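Bacterial Pleckstrin homology domain-containing protein (PDB 3DCX) is of unknown function but adopts a pleckstrin-homology fold, of the kind that may point to a prokaryotic origin of the PH domain. Local coordinates at residues F78-L84 / V96-K101; A66-V72 / E83-S89; N23-A27 / V38-R43. All coordinates share one frame; numbering follows the deposited sequence.

Interaction 1: residues F78-L84 / V96-K101; sequences FDMDAEL and VKELKK
Leu84 and Lys97 face each other as an antiparallel hydrogen-bonded pair, both N-H groups donating to the opposite carbonyl at 2.8 Å (Leu84 N to Lys97 O, Lys97 N to Leu84 O), while the N-to-C directions of 82-84 and 96-99 differ by 146°. This is the hairpin of strands 82-88 and 95-99, in the second, three-stranded sheet of the PH fold. Leu99 N donates to Ala82 O, water 2 bridges Ala82 N and Leu99 O, and Leu99 centres an inverse gamma turn.

Past the strands, Lys101 runs extended and bends only at the last torsion (chi4 62°), which brings NZ to Asp81 OD1 at 2.8 Å, a salt bridge on the syn side, 26° out of the carboxylate plane, and to Phe78 O at 2.9 Å. CE lies over one face of the Phe78 ring, 4.0 Å from its centroid, and NZ adds a longer cation-pi contact through the same face. Asp81 OD2 accepts a hydrogen bond from water 1, which in turn accepts one from Lys101 N. Asp81 OD2 also lies 3.0 Å from Glu98 OE1, like charges probably eased by Gly1 N, which donates to Glu98 OE1 and weakly to Asp81 OD2, and by Lys100 NZ, which bonds to Gly1 O and makes a weak salt bridge to Glu98 OE1.

On the face toward helix 105-116, Leu99 CD2 packs on Leu84 CB, and Leu99 reaches Val105 and Ile108. Across the sheet from these leucines, Val96 CG1 rests against the carboxylate end of Glu83, 3.4 Å from CD.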
loop_
_atom_site.group_PDB
_atom_site.type_symbol
_atom_site.label_atom_id
_atom_site.label_comp_id
_atom_site.label_asym_id
_atom_site.label_seq_id
_atom_site.Cartn_x
_atom_site.Cartn_y
_atom_site.Cartn_z
ATOM N N PHE A 78 17.460 -33.713 10.492
ATOM C CA PHE A 78 17.678 -33.196 11.852
ATOM C C PHE A 78 18.783 -32.140 11.894
ATOM O O PHE A 78 18.748 -31.230 12.712
ATOM C CB PHE A 78 18.008 -34.327 12.831
ATOM C CG PHE A 78 18.371 -33.843 14.206
ATOM C CD1 PHE A 78 17.393 -33.361 15.068
ATOM C CD2 PHE A 78 19.688 -33.856 14.643
ATOM C CE1 PHE A 78 17.717 -32.909 16.337
ATOM C CE2 PHE A 78 20.011 -33.401 15.919
ATOM C CZ PHE A 78 19.027 -32.921 16.760
ATOM N N ASP A 79 19.749 -32.261 10.991
ATOM C CA ASP A 79 20.888 -31.351 10.911
ATOM C C ASP A 79 20.495 -29.962 10.394
ATOM O O ASP A 79 21.193 -28.993 10.647
ATOM C CB ASP A 79 21.982 -31.984 10.027
ATOM C CG ASP A 79 22.377 -33.398 10.502
ATOM O OD1 ASP A 79 22.913 -33.537 11.632
ATOM O OD2 ASP A 79 22.149 -34.377 9.744
HETATM N N MSE A 80 19.366 -29.863 9.695
HETATM C CA MSE A 80 18.889 -28.585 9.151
HETATM C C MSE A 80 17.732 -28.007 9.971
HETATM O O MSE A 80 17.015 -28.735 10.654
HETATM C CB MSE A 80 18.419 -28.782 7.707
HETATM C CG MSE A 80 19.524 -29.203 6.741
HETATM SE SE MSE A 80 20.713 -27.715 6.325
HETATM C CE MSE A 80 19.401 -26.587 5.306
ATOM N N ASP A 81 17.540 -26.695 9.854
ATOM C CA ASP A 81 16.445 -25.989 10.533
ATOM C C ASP A 81 15.348 -25.592 9.557
ATOM O O ASP A 81 15.600 -25.425 8.359
ATOM C CB ASP A 81 16.997 -24.737 11.209
ATOM C CG ASP A 81 18.003 -25.065 12.288
ATOM O OD1 ASP A 81 17.771 -26.081 13.000
ATOM O OD2 ASP A 81 19.016 -24.321 12.422
ATOM N N ALA A 82 14.130 -25.445 10.075
ATOM C CA ALA A 82 13.017 -24.901 9.279
ATOM C C ALA A 82 13.333 -23.453 8.965
ATOM O O ALA A 82 14.098 -22.811 9.686
ATOM C CB ALA A 82 11.667 -25.006 10.028
ATOM N N GLU A 83 12.750 -22.951 7.879
ATOM C CA GLU A 83 13.031 -21.601 7.393
ATOM C C GLU A 83 11.767 -20.765 7.390
ATOM O O GLU A 83 10.724 -21.237 6.944
ATOM C CB GLU A 83 13.570 -21.691 5.977
ATOM C CG GLU A 83 14.507 -20.590 5.603
ATOM C CD GLU A 83 15.076 -20.803 4.221
ATOM O OE1 GLU A 83 14.329 -20.601 3.234
ATOM O OE2 GLU A 83 16.261 -21.168 4.133
ATOM N N LEU A 84 11.863 -19.541 7.901
ATOM C CA LEU A 84 10.766 -18.570 7.839
ATOM C C LEU A 84 11.128 -17.500 6.808
ATOM O O LEU A 84 12.210 -16.921 6.873
ATOM C CB LEU A 84 10.528 -17.921 9.210
ATOM C CG LEU A 84 9.512 -16.775 9.394
ATOM C CD1 LEU A 84 8.086 -17.304 9.265
ATOM C CD2 LEU A 84 9.698 -16.090 10.745
ATOM N N VAL A 96 14.660 -13.732 5.267
ATOM C CA VAL A 96 14.710 -15.169 5.488
ATOM C C VAL A 96 15.443 -15.468 6.819
ATOM O O VAL A 96 16.560 -15.001 7.065
ATOM C CB VAL A 96 15.370 -15.880 4.307
ATOM C CG1 VAL A 96 15.342 -17.392 4.500
ATOM C CG2 VAL A 96 14.674 -15.511 3.027
ATOM N N LYS A 97 14.776 -16.197 7.702
ATOM C CA LYS A 97 15.330 -16.470 9.029
ATOM C C LYS A 97 15.260 -17.963 9.341
ATOM O O LYS A 97 14.248 -18.620 9.073
ATOM C CB LYS A 97 14.615 -15.622 10.084
ATOM C CG LYS A 97 14.901 -14.113 9.982
ATOM C CD LYS A 97 16.326 -13.719 10.418
ATOM C CE LYS A 97 16.327 -13.033 11.791
ATOM N NZ LYS A 97 17.656 -12.532 12.292
ATOM N N GLU A 98 16.373 -18.511 9.836
ATOM C CA GLU A 98 16.399 -19.904 10.283
ATOM C C GLU A 98 15.690 -19.998 11.598
ATOM O O GLU A 98 15.968 -19.213 12.512
ATOM C CB GLU A 98 17.828 -20.422 10.481
ATOM C CG GLU A 98 18.390 -21.183 9.302
ATOM C CD GLU A 98 19.840 -21.591 9.542
ATOM O OE1 GLU A 98 20.136 -22.186 10.619
ATOM O OE2 GLU A 98 20.679 -21.292 8.656
ATOM N N LEU A 99 14.758 -20.944 11.687
ATOM C CA LEU A 99 14.075 -21.217 12.926
ATOM C C LEU A 99 14.953 -22.187 13.708
ATOM O O LEU A 99 14.714 -23.393 13.714
ATOM C CB LEU A 99 12.667 -21.768 12.660
ATOM C CG LEU A 99 11.710 -20.780 11.961
ATOM C CD1 LEU A 99 10.331 -21.365 11.682
ATOM C CD2 LEU A 99 11.593 -19.446 12.729
ATOM N N LYS A 100 15.973 -21.624 14.355
ATOM C CA LYS A 100 17.042 -22.415 14.982
ATOM C C LYS A 100 16.533 -23.274 16.124
ATOM O O LYS A 100 15.510 -22.965 16.745
ATOM C CB LYS A 100 18.164 -21.511 15.479
ATOM C CG LYS A 100 18.786 -20.725 14.363
ATOM C CD LYS A 100 19.779 -19.706 14.842
ATOM C CE LYS A 100 20.427 -19.042 13.645
ATOM N NZ LYS A 100 21.038 -20.070 12.742
ATOM N N LYS A 101 17.244 -24.375 16.369
ATOM C CA LYS A 101 16.968 -25.230 17.522
ATOM C C LYS A 101 17.002 -24.378 18.799
ATOM O O LYS A 101 17.897 -23.542 19.004
ATOM C CB LYS A 101 17.944 -26.406 17.588
ATOM C CG LYS A 101 17.657 -27.446 16.508
ATOM C CD LYS A 101 18.749 -28.484 16.408
ATOM C CE LYS A 101 18.522 -29.403 15.216
ATOM N NZ LYS A 101 18.541 -28.650 13.921
HETATM O O HOH W 1 19.575 -24.671 14.949
HETATM O O HOH W 2 13.725 -25.924 12.830
#

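Interaction 2: residues A66-V72 / E83-S89; sequences AITHFEV and ELKLWIS
Trp87 stacks on His69 across antiparallel strands 67-72 and 83-88, whose axes come within 4.7 Å at their closest. Trp87 CB sits beside His69 CD2 and NE2. CG lies 3.3 Å from His69 NE2, with CD1 near the same nitrogen, and CD2 is 3.4 Å from His69 CE1, which stands above the middle of the indole; NE1 and CE2 also lie near His69 CE1. The histidine and the five-membered ring form an offset stack, centroids 4.0 Å and planes 9° apart. Farther out, CE3 meets His69 ND1 and, in the indole plane, His69 O, and CZ3 ends against Glu71 CB at 3.9 Å. With His69 CG between its backbone N and carbonyl carbon (chi1 59°), the imidazole swings over the tryptophan.

A classic beta bulge in the hairpin 67-73/82-88 of the PH fold sets Trp87 opposite both Thr68 and His69: Thr68 N donates to Trp87 O, and Trp87 N to His69 O. His60 of the second subunit meets both rings and hydrogen-bonds to His69 ND1, while Gln91 of that subunit bonds to His69 NE2. On the face of His69 and Trp87, Glu71 and Lys85 extend in the same direction, yet Glu71 OE2 stays 4.2 Å from Lys85 NZ, too far for a salt bridge. On the other face, Leu86 CD2 touches Phe70 CB at 3.8 Å and Val72 CG2 meets Leu84 CD1.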
loop_
_atom_site.group_PDB
_atom_site.type_symbol
_atom_site.label_atom_id
_atom_site.label_comp_id
_atom_site.label_asym_id
_atom_site.label_seq_id
_atom_site.Cartn_x
_atom_site.Cartn_y
_atom_site.Cartn_z
ATOM N N ALA A 66 2.772 -4.762 7.825
ATOM C CA ALA A 66 3.688 -4.663 6.668
ATOM C C ALA A 66 4.058 -6.033 6.102
ATOM O O ALA A 66 4.668 -6.133 5.030
ATOM C CB ALA A 66 4.959 -3.939 7.081
ATOM N N ILE A 67 3.752 -7.091 6.846
ATOM C CA ILE A 67 4.058 -8.453 6.417
ATOM C C ILE A 67 2.915 -8.878 5.514
ATOM O O ILE A 67 1.818 -9.205 5.980
ATOM C CB ILE A 67 4.205 -9.439 7.600
ATOM C CG1 ILE A 67 5.275 -8.984 8.585
ATOM C CG2 ILE A 67 4.574 -10.788 7.099
ATOM C CD1 ILE A 67 5.282 -9.771 9.876
ATOM N N THR A 68 3.156 -8.862 4.219
ATOM C CA THR A 68 2.092 -9.063 3.235
ATOM C C THR A 68 1.797 -10.547 3.000
ATOM O O THR A 68 0.691 -10.940 2.600
ATOM C CB THR A 68 2.481 -8.400 1.918
ATOM O OG1 THR A 68 3.722 -8.954 1.478
ATOM C CG2 THR A 68 2.653 -6.877 2.119
ATOM N N HIS A 69 2.806 -11.371 3.225
ATOM C CA HIS A 69 2.669 -12.817 3.190
ATOM C C HIS A 69 3.920 -13.435 3.801
ATOM O O HIS A 69 4.923 -12.747 4.060
ATOM C CB HIS A 69 2.317 -13.360 1.782
ATOM C CG HIS A 69 3.287 -13.040 0.680
ATOM N ND1 HIS A 69 3.856 -14.019 -0.110
ATOM C CD2 HIS A 69 3.721 -11.861 0.175
ATOM C CE1 HIS A 69 4.633 -13.456 -1.012
ATOM N NE2 HIS A 69 4.571 -12.147 -0.858
ATOM N N PHE A 70 3.821 -14.714 4.125
ATOM C CA PHE A 70 4.922 -15.393 4.779
ATOM C C PHE A 70 4.855 -16.871 4.522
ATOM O O PHE A 70 3.818 -17.394 4.150
ATOM C CB PHE A 70 4.956 -15.070 6.293
ATOM C CG PHE A 70 3.687 -15.409 7.037
ATOM C CD1 PHE A 70 2.642 -14.512 7.095
ATOM C CD2 PHE A 70 3.548 -16.628 7.670
ATOM C CE1 PHE A 70 1.484 -14.822 7.773
ATOM C CE2 PHE A 70 2.391 -16.956 8.348
ATOM C CZ PHE A 70 1.358 -16.041 8.424
ATOM N N GLU A 71 5.983 -17.541 4.730
ATOM C CA GLU A 71 6.101 -18.956 4.475
ATOM C C GLU A 71 7.042 -19.652 5.480
ATOM O O GLU A 71 8.053 -19.090 5.888
ATOM C CB GLU A 71 6.613 -19.155 3.055
ATOM C CG GLU A 71 6.721 -20.609 2.603
ATOM C CD GLU A 71 7.596 -20.755 1.380
ATOM O OE1 GLU A 71 7.172 -20.306 0.293
ATOM O OE2 GLU A 71 8.720 -21.292 1.521
ATOM N N VAL A 72 6.669 -20.870 5.893
ATOM C CA VAL A 72 7.559 -21.747 6.646
ATOM C C VAL A 72 7.786 -23.008 5.841
ATOM O O VAL A 72 6.847 -23.613 5.319
ATOM C CB VAL A 72 6.999 -22.130 8.029
ATOM C CG1 VAL A 72 7.957 -23.114 8.763
ATOM C CG2 VAL A 72 6.761 -20.882 8.866
ATOM N N GLU A 83 12.750 -22.951 7.879
ATOM C CA GLU A 83 13.031 -21.601 7.393
ATOM C C GLU A 83 11.767 -20.765 7.390
ATOM O O GLU A 83 10.724 -21.237 6.944
ATOM C CB GLU A 83 13.570 -21.691 5.977
ATOM C CG GLU A 83 14.507 -20.590 5.603
ATOM C CD GLU A 83 15.076 -20.803 4.221
ATOM O OE1 GLU A 83 14.329 -20.601 3.234
ATOM O OE2 GLU A 83 16.261 -21.168 4.133
ATOM N N LEU A 84 11.863 -19.541 7.901
ATOM C CA LEU A 84 10.766 -18.570 7.839
ATOM C C LEU A 84 11.128 -17.500 6.808
ATOM O O LEU A 84 12.210 -16.921 6.873
ATOM C CB LEU A 84 10.528 -17.921 9.210
ATOM C CG LEU A 84 9.512 -16.775 9.394
ATOM C CD1 LEU A 84 8.086 -17.304 9.265
ATOM C CD2 LEU A 84 9.698 -16.090 10.745
ATOM N N LYS A 85 10.238 -17.289 5.839
ATOM C CA LYS A 85 10.340 -16.203 4.885
ATOM C C LYS A 85 9.227 -15.190 5.201
ATOM O O LYS A 85 8.046 -15.560 5.349
ATOM C CB LYS A 85 10.166 -16.715 3.462
ATOM C CG LYS A 85 11.132 -17.831 3.053
ATOM C CD LYS A 85 11.003 -18.108 1.552
ATOM C CE LYS A 85 12.236 -18.814 1.014
ATOM N NZ LYS A 85 11.957 -19.419 -0.315
ATOM N N LEU A 86 9.610 -13.925 5.347
ATOM C CA LEU A 86 8.632 -12.835 5.600
ATOM C C LEU A 86 8.751 -11.854 4.467
ATOM O O LEU A 86 9.838 -11.345 4.212
ATOM C CB LEU A 86 8.901 -12.103 6.903
ATOM C CG LEU A 86 8.836 -12.851 8.246
ATOM C CD1 LEU A 86 9.280 -11.896 9.353
ATOM C CD2 LEU A 86 7.457 -13.408 8.570
ATOM N N TRP A 87 7.650 -11.613 3.759
ATOM C CA TRP A 87 7.668 -10.589 2.719
ATOM C C TRP A 87 7.189 -9.306 3.317
ATOM O O TRP A 87 6.132 -9.252 3.924
ATOM C CB TRP A 87 6.812 -10.979 1.550
ATOM C CG TRP A 87 7.456 -11.919 0.646
ATOM C CD1 TRP A 87 8.164 -11.617 -0.510
ATOM C CD2 TRP A 87 7.473 -13.336 0.764
ATOM N NE1 TRP A 87 8.593 -12.768 -1.104
ATOM C CE2 TRP A 87 8.177 -13.839 -0.356
ATOM C CE3 TRP A 87 6.944 -14.236 1.691
ATOM C CZ2 TRP A 87 8.391 -15.187 -0.550
ATOM C CZ3 TRP A 87 7.138 -15.574 1.489
ATOM C CH2 TRP A 87 7.859 -16.046 0.367
ATOM N N ILE A 88 7.998 -8.275 3.171
ATOM C CA ILE A 88 7.687 -6.962 3.688
ATOM C C ILE A 88 7.279 -6.063 2.526
ATOM O O ILE A 88 7.969 -5.989 1.495
ATOM C CB ILE A 88 8.858 -6.388 4.441
ATOM C CG1 ILE A 88 9.234 -7.299 5.625
ATOM C CG2 ILE A 88 8.540 -4.947 4.929
ATOM C CD1 ILE A 88 10.659 -7.009 6.156
ATOM N N SER A 89 6.151 -5.387 2.701
ATOM C CA SER A 89 5.625 -4.469 1.699
ATOM C C SER A 89 6.715 -3.555 1.134
ATOM O O SER A 89 7.391 -2.834 1.889
ATOM C CB SER A 89 4.529 -3.613 2.311
ATOM O OG SER A 89 4.043 -2.746 1.331
#

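Interaction 3: residues N23-A27 / V38-R43; sequences NEQLA and VFTNKR
The side chains of Glu24 and Arg43 cross at about a right angle, yet their flat ends are nearly coplanar, the carboxylate and guanidinium planes 8° apart. The grip is side-on: Arg43 NH2 donates to Glu24 OE1 at 2.8 Å and Arg43 NE to Glu24 OE2 at 2.9 Å, each on the syn lone pair. The anti lone pair of Glu24 OE2 accepts from Thr40 OG1 at 2.6 Å. Gly21 N adds a bond to Glu24 OE1, and with both oxygens engaged the rotation of the buried carboxylate is fixed; its negative charge is probably stabilised by the arginine.

Thr40 OG1 lies between its backbone N and carbonyl carbon (chi1 90°). There it donates a hydrogen bond to Glu24 OE2 while accepting from Lys42 N and Arg43 N, an ST turn and ST motif that shape the turn between strands 35-40 and 43-50. Asn41 crosses Glu24 obliquely, its amide 27° from the carboxylate plane. Its OD1 takes the N-H of Gln25 at 2.9 Å, the donor standing above the amide plane, off either lone pair. Asn41 N returns a bond to Gln25 O, and Ala27 N bonds to Phe39 O. Leu26 CD2 packs on Thr40 CG2 at 3.7 Å and on Val38 CG1 at 3.8 Å.

The contact lies at the open end of the hairpin of strands 26-32 and 35-40, inner neighbours in the five-stranded PH sheet. Helix 9-16 packs on Leu26 and Val38 through Leu12; helix 105-116 meets Ala27 and Asn41 through Phe115 and Phe39 through Ile112; and strand 43-50 lies beside Val38 and Thr40 through Ile45.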
loop_
_atom_site.group_PDB
_atom_site.type_symbol
_atom_site.label_atom_id
_atom_site.label_comp_id
_atom_site.label_asym_id
_atom_site.label_seq_id
_atom_site.Cartn_x
_atom_site.Cartn_y
_atom_site.Cartn_z
ATOM N N ASN A 23 1.076 1.499 24.593
ATOM C CA ASN A 23 0.281 0.271 24.747
ATOM C C ASN A 23 0.918 -0.992 24.110
ATOM O O ASN A 23 0.224 -1.949 23.734
ATOM C CB ASN A 23 -1.108 0.507 24.144
ATOM C CG ASN A 23 -1.800 1.765 24.712
ATOM O OD1 ASN A 23 -1.678 2.085 25.907
ATOM N ND2 ASN A 23 -2.523 2.480 23.847
ATOM N N GLU A 24 2.244 -0.997 23.996
ATOM C CA GLU A 24 2.941 -2.114 23.407
ATOM C C GLU A 24 3.404 -3.086 24.478
ATOM O O GLU A 24 3.860 -2.686 25.553
ATOM C CB GLU A 24 4.150 -1.625 22.613
ATOM C CG GLU A 24 4.780 -2.715 21.745
ATOM C CD GLU A 24 5.781 -2.157 20.773
ATOM O OE1 GLU A 24 6.327 -1.045 21.036
ATOM O OE2 GLU A 24 6.045 -2.835 19.754
ATOM N N GLN A 25 3.297 -4.369 24.159
ATOM C CA GLN A 25 3.741 -5.440 25.041
ATOM C C GLN A 25 4.608 -6.422 24.289
ATOM O O GLN A 25 4.409 -6.677 23.104
ATOM C CB GLN A 25 2.544 -6.166 25.627
ATOM C CG GLN A 25 1.768 -5.325 26.602
ATOM C CD GLN A 25 0.682 -6.121 27.260
ATOM O OE1 GLN A 25 -0.493 -5.962 26.926
ATOM N NE2 GLN A 25 1.065 -7.028 28.170
ATOM N N LEU A 26 5.568 -6.995 25.008
ATOM C CA LEU A 26 6.439 -8.015 24.446
ATOM C C LEU A 26 5.780 -9.381 24.517
ATOM O O LEU A 26 5.148 -9.717 25.513
ATOM C CB LEU A 26 7.772 -8.027 25.187
ATOM C CG LEU A 26 8.567 -6.720 25.129
ATOM C CD1 LEU A 26 9.873 -6.992 25.797
ATOM C CD2 LEU A 26 8.800 -6.211 23.729
ATOM N N ALA A 27 5.884 -10.159 23.448
ATOM C CA ALA A 27 5.280 -11.501 23.431
ATOM C C ALA A 27 6.347 -12.586 23.521
ATOM O O ALA A 27 6.166 -13.622 24.173
ATOM C CB ALA A 27 4.379 -11.712 22.155
ATOM N N VAL A 38 12.679 -9.786 18.235
ATOM C CA VAL A 38 11.702 -9.513 19.283
ATOM C C VAL A 38 10.310 -9.451 18.672
ATOM O O VAL A 38 10.112 -8.780 17.660
ATOM C CB VAL A 38 12.056 -8.223 20.020
ATOM C CG1 VAL A 38 11.026 -7.908 21.136
ATOM C CG2 VAL A 38 13.462 -8.352 20.583
ATOM N N PHE A 39 9.390 -10.215 19.240
ATOM C CA PHE A 39 7.976 -10.139 18.860
ATOM C C PHE A 39 7.245 -9.334 19.889
ATOM O O PHE A 39 7.173 -9.732 21.051
ATOM C CB PHE A 39 7.319 -11.515 18.802
ATOM C CG PHE A 39 7.904 -12.424 17.792
ATOM C CD1 PHE A 39 9.121 -13.074 18.040
ATOM C CD2 PHE A 39 7.238 -12.671 16.600
ATOM C CE1 PHE A 39 9.670 -13.934 17.092
ATOM C CE2 PHE A 39 7.775 -13.530 15.641
ATOM C CZ PHE A 39 8.981 -14.161 15.884
ATOM N N THR A 40 6.697 -8.199 19.477
ATOM C CA THR A 40 5.779 -7.472 20.330
ATOM C C THR A 40 4.337 -7.759 19.876
ATOM O O THR A 40 4.103 -8.578 18.987
ATOM C CB THR A 40 6.102 -5.990 20.354
ATOM O OG1 THR A 40 5.387 -5.303 19.300
ATOM C CG2 THR A 40 7.622 -5.775 20.273
ATOM N N ASN A 41 3.359 -7.129 20.507
ATOM C CA ASN A 41 1.995 -7.229 19.982
ATOM C C ASN A 41 1.700 -6.312 18.764
ATOM O O ASN A 41 0.604 -6.350 18.226
ATOM C CB ASN A 41 0.946 -7.041 21.084
ATOM C CG ASN A 41 0.994 -5.703 21.729
ATOM O OD1 ASN A 41 1.977 -4.963 21.636
ATOM N ND2 ASN A 41 -0.078 -5.374 22.415
ATOM N N LYS A 42 2.675 -5.507 18.348
ATOM C CA LYS A 42 2.527 -4.524 17.260
ATOM C C LYS A 42 3.530 -4.689 16.112
ATOM O O LYS A 42 3.293 -4.225 14.997
ATOM C CB LYS A 42 2.735 -3.133 17.819
ATOM C CG LYS A 42 1.876 -2.766 18.993
ATOM C CD LYS A 42 0.498 -2.397 18.586
ATOM C CE LYS A 42 -0.240 -1.750 19.742
ATOM N NZ LYS A 42 -1.655 -2.128 19.683
ATOM N N ARG A 43 4.672 -5.288 16.396
ATOM C CA ARG A 43 5.753 -5.355 15.411
ATOM C C ARG A 43 6.777 -6.400 15.772
ATOM O O ARG A 43 6.844 -6.863 16.899
ATOM C CB ARG A 43 6.479 -3.991 15.325
ATOM C CG ARG A 43 7.016 -3.527 16.676
ATOM C CD ARG A 43 7.975 -2.324 16.633
ATOM N NE ARG A 43 7.906 -1.635 17.934
ATOM C CZ ARG A 43 8.532 -0.508 18.248
ATOM N NH1 ARG A 43 9.359 0.098 17.393
ATOM N NH2 ARG A 43 8.338 0.029 19.449
#

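Along the chain, interaction 3 closes before the other two open, and the segments of interactions 1 and 2 then alternate. Interactions 1 and 2 share Glu83 and Leu84 on strand 82-88, the middle strand of the three-stranded sheet; their centres are 15 Å apart, and they touch where Leu99 CD1 packs on Val72 CG1 at 4.1 Å. Interaction 3 belongs to the five-stranded sheet, its centre 23 Å from that of interaction 1 and 18 Å from that of interaction 2. Helix 105-116 packs against residues of all three, so the C-terminal helix of the PH fold packs against both sheets. Interactions 2 and 3 both also touch the third subunit of the five-chain assembly.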